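Local coordinates for putative TetR family transcriptional regulator (Streptomyces coelicolor A3, PDB 3BQY), which is probably a DNA-binding transcriptional regulator of the TetR family, likely a repressor that recognises a cis-regulatory region through its helix-turn-helix motif, at residues Gly71-Ser74 and Glu75-Arg79; Asp126-Ala129 and Ala130-Leu133; Ala178-Pro181 and Val182-Thr186. One frame throughout, in Å; residues are numbered along the deposited sequence. Where two conformers were deposited one is given.

Interaction 1. Residues Gly71-Ser74 and Glu75-Arg79; sequences GDWS and ERTAR. With PO4 (phosphate ion), chain B.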
loop_
_atom_site.group_PDB
_atom_site.type_symbol
_atom_site.label_atom_id
_atom_site.label_comp_id
_atom_site.label_asym_id
_atom_site.label_seq_id
_atom_site.Cartn_x
_atom_site.Cartn_y
_atom_site.Cartn_z
ATOM N N GLY A 71 -4.821 -27.941 4.083
ATOM C CA GLY A 71 -3.713 -27.418 3.304
ATOM C C GLY A 71 -2.496 -27.280 4.229
ATOM O O GLY A 71 -2.629 -27.260 5.459
ATOM N N ASP A 72 -1.310 -27.194 3.644
ATOM C CA ASP A 72 -0.076 -26.987 4.406
ATOM C C ASP A 72 -0.008 -25.507 4.844
ATOM O O ASP A 72 -0.890 -24.720 4.502
ATOM C CB ASP A 72 1.125 -27.356 3.530
ATOM C CG ASP A 72 1.457 -26.259 2.510
ATOM O OD1 ASP A 72 0.519 -25.693 1.933
ATOM O OD2 ASP A 72 2.646 -25.901 2.357
ATOM N N TRP A 73 1.040 -25.120 5.572
ATOM C CA TRP A 73 1.134 -23.763 6.092
ATOM C C TRP A 73 1.113 -22.705 4.949
ATOM O O TRP A 73 0.584 -21.594 5.135
ATOM C CB TRP A 73 2.408 -23.602 6.954
ATOM C CG TRP A 73 3.674 -23.781 6.163
ATOM C CD1 TRP A 73 4.385 -24.947 5.976
ATOM C CD2 TRP A 73 4.359 -22.763 5.420
ATOM N NE1 TRP A 73 5.499 -24.700 5.172
ATOM C CE2 TRP A 73 5.491 -23.374 4.812
ATOM C CE3 TRP A 73 4.130 -21.376 5.212
ATOM C CZ2 TRP A 73 6.383 -22.660 3.998
ATOM C CZ3 TRP A 73 5.023 -20.670 4.399
ATOM C CH2 TRP A 73 6.130 -21.323 3.789
ATOM N N SER A 74 1.731 -23.024 3.803
ATOM C CA SER A 74 1.808 -22.042 2.710
ATOM C C SER A 74 0.424 -21.836 2.089
ATOM O O SER A 74 0.056 -20.690 1.768
ATOM C CB SER A 74 2.858 -22.414 1.639
ATOM O OG SER A 74 2.517 -23.625 1.002
ATOM N N GLU A 75 -0.340 -22.918 1.927
ATOM C CA GLU A 75 -1.718 -22.805 1.436
ATOM C C GLU A 75 -2.600 -22.045 2.423
ATOM O O GLU A 75 -3.396 -21.196 2.029
ATOM C CB GLU A 75 -2.346 -24.177 1.137
ATOM C CG GLU A 75 -3.660 -24.073 0.356
ATOM C CD GLU A 75 -3.529 -23.162 -0.861
ATOM O OE1 GLU A 75 -2.599 -23.396 -1.663
ATOM O OE2 GLU A 75 -4.308 -22.179 -0.983
ATOM N N ARG A 76 -2.461 -22.312 3.718
ATOM C CA ARG A 76 -3.316 -21.585 4.676
ATOM C C ARG A 76 -2.939 -20.094 4.750
ATOM O O ARG A 76 -3.802 -19.225 4.889
ATOM C CB ARG A 76 -3.257 -22.249 6.061
ATOM C CG ARG A 76 -3.832 -23.685 6.001
ATOM C CD ARG A 76 -3.610 -24.393 7.334
ATOM N NE ARG A 76 -4.460 -23.799 8.384
ATOM C CZ ARG A 76 -4.111 -23.639 9.665
ATOM N NH1 ARG A 76 -2.890 -23.936 10.096
ATOM N NH2 ARG A 76 -4.993 -23.131 10.521
ATOM N N THR A 77 -1.649 -19.811 4.679
ATOM C CA THR A 77 -1.184 -18.439 4.676
ATOM C C THR A 77 -1.717 -17.732 3.413
ATOM O O THR A 77 -2.197 -16.589 3.487
ATOM C CB THR A 77 0.344 -18.373 4.713
ATOM O OG1 THR A 77 0.818 -18.966 5.937
ATOM C CG2 THR A 77 0.819 -16.885 4.659
ATOM N N ALA A 78 -1.633 -18.416 2.274
ATOM C CA ALA A 78 -2.157 -17.858 1.017
ATOM C C ALA A 78 -3.667 -17.583 1.131
ATOM O O ALA A 78 -4.134 -16.566 0.634
ATOM C CB ALA A 78 -1.882 -18.819 -0.164
ATOM N N ARG A 79 -4.434 -18.494 1.737
ATOM C CA ARG A 79 -5.891 -18.277 1.866
ATOM C C ARG A 79 -6.210 -17.044 2.701
ATOM O O ARG A 79 -7.135 -16.311 2.392
ATOM C CB ARG A 79 -6.616 -19.503 2.463
ATOM C CG ARG A 79 -6.742 -20.658 1.465
ATOM C CD ARG A 79 -7.941 -21.546 1.796
ATOM N NE ARG A 79 -7.813 -22.074 3.154
ATOM C CZ ARG A 79 -7.245 -23.234 3.467
ATOM N NH1 ARG A 79 -6.746 -24.017 2.517
ATOM N NH2 ARG A 79 -7.173 -23.597 4.739
HETATM P P PO4 B . 5.852 -28.483 5.707
HETATM O O1 PO4 B . 6.324 -27.500 4.654
HETATM O O2 PO4 B . 4.407 -28.853 5.433
HETATM O O3 PO4 B . 6.753 -29.707 5.647
HETATM O O4 PO4 B . 5.967 -27.878 7.100
#

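Interaction 2. Residues Asp126-Ala129 and Ala130-Leu133; sequences DGDA and ARAL. With PO4 (phosphate ion), chain C.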
loop_
_atom_site.group_PDB
_atom_site.type_symbol
_atom_site.label_atom_id
_atom_site.label_comp_id
_atom_site.label_asym_id
_atom_site.label_seq_id
_atom_site.Cartn_x
_atom_site.Cartn_y
_atom_site.Cartn_z
ATOM N N ASP A 126 9.729 -16.874 16.130
ATOM C CA ASP A 126 8.909 -15.692 16.461
ATOM C C ASP A 126 9.176 -14.511 15.521
ATOM O O ASP A 126 8.246 -13.907 15.021
ATOM C CB ASP A 126 9.194 -15.191 17.887
ATOM C CG ASP A 126 8.676 -16.141 18.969
ATOM O OD1 ASP A 126 7.808 -16.986 18.674
ATOM O OD2 ASP A 126 9.194 -16.050 20.105
ATOM N N GLY A 127 10.450 -14.155 15.355
ATOM C CA GLY A 127 10.827 -13.007 14.519
ATOM C C GLY A 127 10.402 -13.163 13.055
ATOM O O GLY A 127 9.823 -12.249 12.473
ATOM N N ASP A 128 10.675 -14.323 12.468
ATOM C CA ASP A 128 10.262 -14.589 11.091
ATOM C C ASP A 128 8.745 -14.550 10.925
ATOM O O ASP A 128 8.236 -13.964 9.952
ATOM C CB ASP A 128 10.818 -15.916 10.580
ATOM C CG ASP A 128 12.346 -15.870 10.364
ATOM O OD1 ASP A 128 12.929 -14.764 10.372
ATOM O OD2 ASP A 128 12.944 -16.948 10.198
ATOM N N ALA A 129 8.020 -15.165 11.861
ATOM C CA ALA A 129 6.559 -15.213 11.751
ATOM C C ALA A 129 5.939 -13.805 11.859
ATOM O O ALA A 129 5.035 -13.464 11.100
ATOM C CB ALA A 129 5.958 -16.172 12.809
ATOM N N ALA A 130 6.385 -13.020 12.832
ATOM C CA ALA A 130 5.859 -11.669 12.991
ATOM C C ALA A 130 6.247 -10.767 11.815
ATOM O O ALA A 130 5.421 -10.013 11.302
ATOM C CB ALA A 130 6.357 -11.041 14.316
ATOM N N ARG A 131 7.493 -10.854 11.377
ATOM C CA ARG A 131 7.901 -10.056 10.226
ATOM C C ARG A 131 7.152 -10.469 8.966
ATOM O O ARG A 131 6.833 -9.633 8.124
ATOM C CB ARG A 131 9.423 -10.132 10.039
ATOM C CG ARG A 131 10.160 -9.324 11.106
ATOM C CD ARG A 131 11.659 -9.303 10.909
ATOM N NE ARG A 131 12.260 -10.643 10.926
ATOM C CZ ARG A 131 12.953 -11.150 11.942
ATOM N NH1 ARG A 131 13.138 -10.427 13.057
ATOM N NH2 ARG A 131 13.471 -12.380 11.831
ATOM N N ALA A 132 6.861 -11.765 8.829
ATOM C CA ALA A 132 6.112 -12.265 7.675
ATOM C C ALA A 132 4.687 -11.684 7.664
ATOM O O ALA A 132 4.143 -11.383 6.611
ATOM C CB ALA A 132 6.031 -13.811 7.709
ATOM N N LEU A 133 4.089 -11.535 8.843
ATOM C CA LEU A 133 2.765 -10.935 8.935
ATOM C C LEU A 133 2.795 -9.571 8.259
ATOM O O LEU A 133 1.936 -9.296 7.402
ATOM C CB LEU A 133 2.319 -10.805 10.413
ATOM C CG LEU A 133 1.177 -9.795 10.683
ATOM C CD1 LEU A 133 -0.112 -10.300 10.012
ATOM C CD2 LEU A 133 1.032 -9.558 12.230
HETATM P P PO4 C . 12.498 -6.584 14.180
HETATM O O1 PO4 C . 13.711 -5.723 14.449
HETATM O O2 PO4 C . 12.050 -6.336 12.756
HETATM O O3 PO4 C . 12.839 -8.044 14.343
HETATM O O4 PO4 C . 11.413 -6.199 15.131
#

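Interaction 3. Residues Ala178-Pro181 and Val182-Thr186; sequences ATLP and VLTST. With PO4 (phosphate ion), chain D.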
loop_
_atom_site.group_PDB
_atom_site.type_symbol
_atom_site.label_atom_id
_atom_site.label_comp_id
_atom_site.label_asym_id
_atom_site.label_seq_id
_atom_site.Cartn_x
_atom_site.Cartn_y
_atom_site.Cartn_z
ATOM N N ALA A 178 8.729 -4.216 -24.082
ATOM C CA ALA A 178 8.831 -5.667 -24.317
ATOM C C ALA A 178 7.819 -6.457 -23.485
ATOM O O ALA A 178 7.313 -7.492 -23.928
ATOM C CB ALA A 178 10.248 -6.158 -23.989
ATOM N N THR A 179 7.519 -5.960 -22.293
ATOM C CA THR A 179 6.662 -6.682 -21.358
ATOM C C THR A 179 5.227 -6.092 -21.301
ATOM O O THR A 179 4.424 -6.509 -20.460
ATOM C CB THR A 179 7.301 -6.717 -19.935
ATOM O OG1 THR A 179 7.403 -5.391 -19.408
ATOM C CG2 THR A 179 8.680 -7.332 -19.949
ATOM N N LEU A 180 4.903 -5.152 -22.198
ATOM C CA LEU A 180 3.586 -4.478 -22.206
ATOM C C LEU A 180 2.368 -5.388 -22.089
ATOM O O LEU A 180 1.427 -5.040 -21.391
ATOM C CB LEU A 180 3.392 -3.590 -23.451
ATOM C CG LEU A 180 3.469 -2.068 -23.327
ATOM C CD1 LEU A 180 2.828 -1.382 -24.548
ATOM C CD2 LEU A 180 2.856 -1.522 -22.030
ATOM N N PRO A 181 2.339 -6.522 -22.797
ATOM C CA PRO A 181 1.153 -7.362 -22.558
ATOM C C PRO A 181 0.879 -7.661 -21.064
ATOM O O PRO A 181 -0.289 -7.587 -20.601
ATOM C CB PRO A 181 1.481 -8.651 -23.322
ATOM C CG PRO A 181 2.371 -8.171 -24.474
ATOM C CD PRO A 181 3.226 -7.087 -23.833
ATOM N N VAL A 182 1.943 -7.986 -20.319
ATOM C CA VAL A 182 1.832 -8.322 -18.933
ATOM C C VAL A 182 1.496 -7.066 -18.106
ATOM O O VAL A 182 0.612 -7.110 -17.253
ATOM C CB VAL A 182 3.157 -8.978 -18.405
ATOM C CG1 VAL A 182 2.948 -9.594 -17.030
ATOM C CG2 VAL A 182 3.688 -10.049 -19.395
ATOM N N LEU A 183 2.224 -5.970 -18.324
ATOM C CA LEU A 183 2.043 -4.712 -17.572
ATOM C C LEU A 183 0.639 -4.112 -17.664
ATOM O O LEU A 183 0.136 -3.537 -16.686
ATOM C CB LEU A 183 3.040 -3.644 -18.030
ATOM C CG LEU A 183 4.516 -3.900 -17.755
ATOM C CD1 LEU A 183 5.341 -2.855 -18.475
ATOM C CD2 LEU A 183 4.838 -3.893 -16.267
ATOM N N THR A 184 0.024 -4.232 -18.842
ATOM C CA THR A 184 -1.292 -3.650 -19.104
ATOM C C THR A 184 -2.410 -4.678 -18.937
ATOM O O THR A 184 -3.582 -4.382 -19.215
ATOM C CB THR A 184 -1.368 -3.044 -20.525
ATOM O OG1 THR A 184 -1.149 -4.070 -21.512
ATOM C CG2 THR A 184 -0.323 -1.956 -20.684
ATOM N N SER A 185 -2.034 -5.888 -18.509
ATOM C CA SER A 185 -2.984 -6.977 -18.232
ATOM C C SER A 185 -4.043 -6.499 -17.220
ATOM O O SER A 185 -3.718 -5.818 -16.239
ATOM C CB SER A 185 -2.197 -8.166 -17.643
ATOM O OG SER A 185 -2.911 -9.391 -17.655
ATOM N N THR A 186 -5.302 -6.837 -17.439
ATOM C CA THR A 186 -6.292 -6.562 -16.395
ATOM C C THR A 186 -6.405 -7.736 -15.415
ATOM O O THR A 186 -7.342 -7.793 -14.596
ATOM C CB THR A 186 -7.670 -6.209 -16.969
ATOM O OG1 THR A 186 -8.101 -7.254 -17.854
ATOM C CG2 THR A 186 -7.615 -4.869 -17.706
HETATM P P PO4 D . -0.212 -11.554 -16.343
HETATM O O1 PO4 D . -1.491 -12.318 -16.601
HETATM O O2 PO4 D . -0.115 -11.283 -14.857
HETATM O O3 PO4 D . 0.984 -12.363 -16.776
HETATM O O4 PO4 D . -0.262 -10.264 -17.094
HETATM O O HOH W 1 -2.348 -6.627 -21.956
#

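Interaction 1. Residues Gly71-Ser74 and Glu75-Arg79
Asp72 sets its CG between its own backbone N and carbonyl carbon (chi1 78°), which brings the carboxylate round to the backbone N of Glu75. The motif is an N-cap: Asp72 stands right before helix 73-89, in the C-terminal domain of this TetR-family protein. Asp72 OD1 accepts from Glu75 N at 2.9 Å, with the donor above the carboxylate plane. The second oxygen is used too. Ser74 OG donates to Asp72 OD2 at 2.7 Å and meets its syn lone pair. Ser74 N adds a weak bond to the same OD2. Two good bonds and one weak one thus restrain the rotation of the carboxylate. Its negative charge probably also suits the N-terminal end of the helix. The main-chain bonding begins in the same turn, where Arg76 N reaches Asp72 O at 3.0 Å.

One turn on, Thr77 holds OG1 opposite its own carbonyl carbon (chi1 -63°), pointing back toward the preceding turn. Thr77 OG1 donates to Trp73 O at 2.8 Å. Thr77 N reaches Trp73 O at 2.9 Å, from the opposite face of the carbonyl plane. Arg76 lays CD 3.6 Å from Gly71 O, while its guanidinium bonds to Ala65 O and Gly66 O. The Trp73 ring packs edge-to-face with Phe124 and touches helices 106-121 and 188-206. A phosphate ion, probably from the crystallisation liquor, is bound by Arg207 as well; its O1 accepts from Trp73 NE1 at 3.0 Å (N-H...O 138°).

Interaction 2. Residues Asp126-Ala129 and Ala130-Leu133
The Arg131 guanidinium lies flat against the backbone of Gly127, whose carbonyl O stands over the centre of one face, 3.3 Å above the plane. Arg131 CZ is 3.4 Å from Gly127 O. Although Arg131 NE also comes close to this oxygen, its angle is too poor for a bond. At the guanidinium edge, in its plane, lies O3 of a phosphate ion. Arg131 NH1 donates to this O3 at 2.7 Å, with an N-H...O angle of 137°. The ion is probably from the crystallisation liquor.

Arg131 NH2 turns to the carboxylate of Asp128. It forms a salt bridge to Asp128 OD1 at 2.8 Å. The carboxylate and guanidinium planes are 73° apart, so the two groups do not pair as a flat, two-bond bridge. NH2 meets OD1 on its anti side and somewhat out of the carboxylate plane.

The pair is an i, i+3 salt bridge on the first turns of helix 126-151. The bend of the Arg131 chain at chi3 (-59°) folds the guanidinium back over the preceding turn. Gly127 has no side chain to obstruct the guanidinium, and Arg131 NH1 passes 3.8 Å from Gly127 CA.

The helix itself is regularly bonded, with Arg131 N on Gly127 O at 2.9 Å. Ala132 CB rests 3.1 Å from Asp128 O. Ala129 and Ala132 pack on Leu119 of helix 106-121. Another side meets the second subunit, as in TetR-family dimers: Asp128 and Arg131 pack on its Phe194, and Ala130 on its Thr179. Asp126 OD1 forms a salt bridge with Arg120 NE of the same chain.

Interaction 3. Residues Ala178-Pro181 and Val182-Thr186
Leu180 CD2 presses on Thr184 CG2 at 3.5 Å, tighter than usual van der Waals contact. Leu180 has chi1 at -106°, away from a staggered position, which may reflect strain or the fit of the side chain. The close approach accompanies a double grip on one carbonyl. Thr184 N donates to Leu180 O at 3.0 Å, and Thr184 OG1 donates to Leu180 O at 2.8 Å from the opposite face of its plane. A water links the next carbonyl: it donates to Pro181 O at 2.6 Å and to Thr184 OG1 at 2.9 Å.

Pro181 has no backbone N-H, and the helix kinks there. Thr179 O still takes Leu183 N at 3.1 Å, and Val182 N weakly. Leu183 CD1 lies 3.4 Å from Thr179 OG1, which donates to His175 O.

Ser185 OG comes near a phosphate ion that Arg131 NH1 of the second subunit also binds. This contact is at best a weak hydrogen bond, since the serine proton has another acceptor nearby. Val182 packs on that same Arg131, and Thr179 on Ala130 of the second subunit. The arrangement is that of a proline-kinked last helical turn, closed by a threonine hydroxyl on the i-4 carbonyl, at a dimer interface.

In the fold
The three contacts follow one another along the chain, all in the C-terminal domain of this all-helical fold. Interaction 1 opens helix 73-89, interaction 2 opens helix 126-151, and interaction 3 closes helix 174-183. The first two are neighbours, with centres about 15 Å apart and nearest atoms about 7 Å apart. Both pack on helix 106-121, with Leu119 common to them. Interaction 3 lies far away within the same chain, its centre about 29 Å from that of interaction 1 and about 33 Å from that of interaction 2. In the dimer, however, residues 130-133 of one subunit meet residues 179-183 of the other. Interactions 2 and 3 therefore belong to one intersubunit interface, whereas interaction 1 stays within its own subunit.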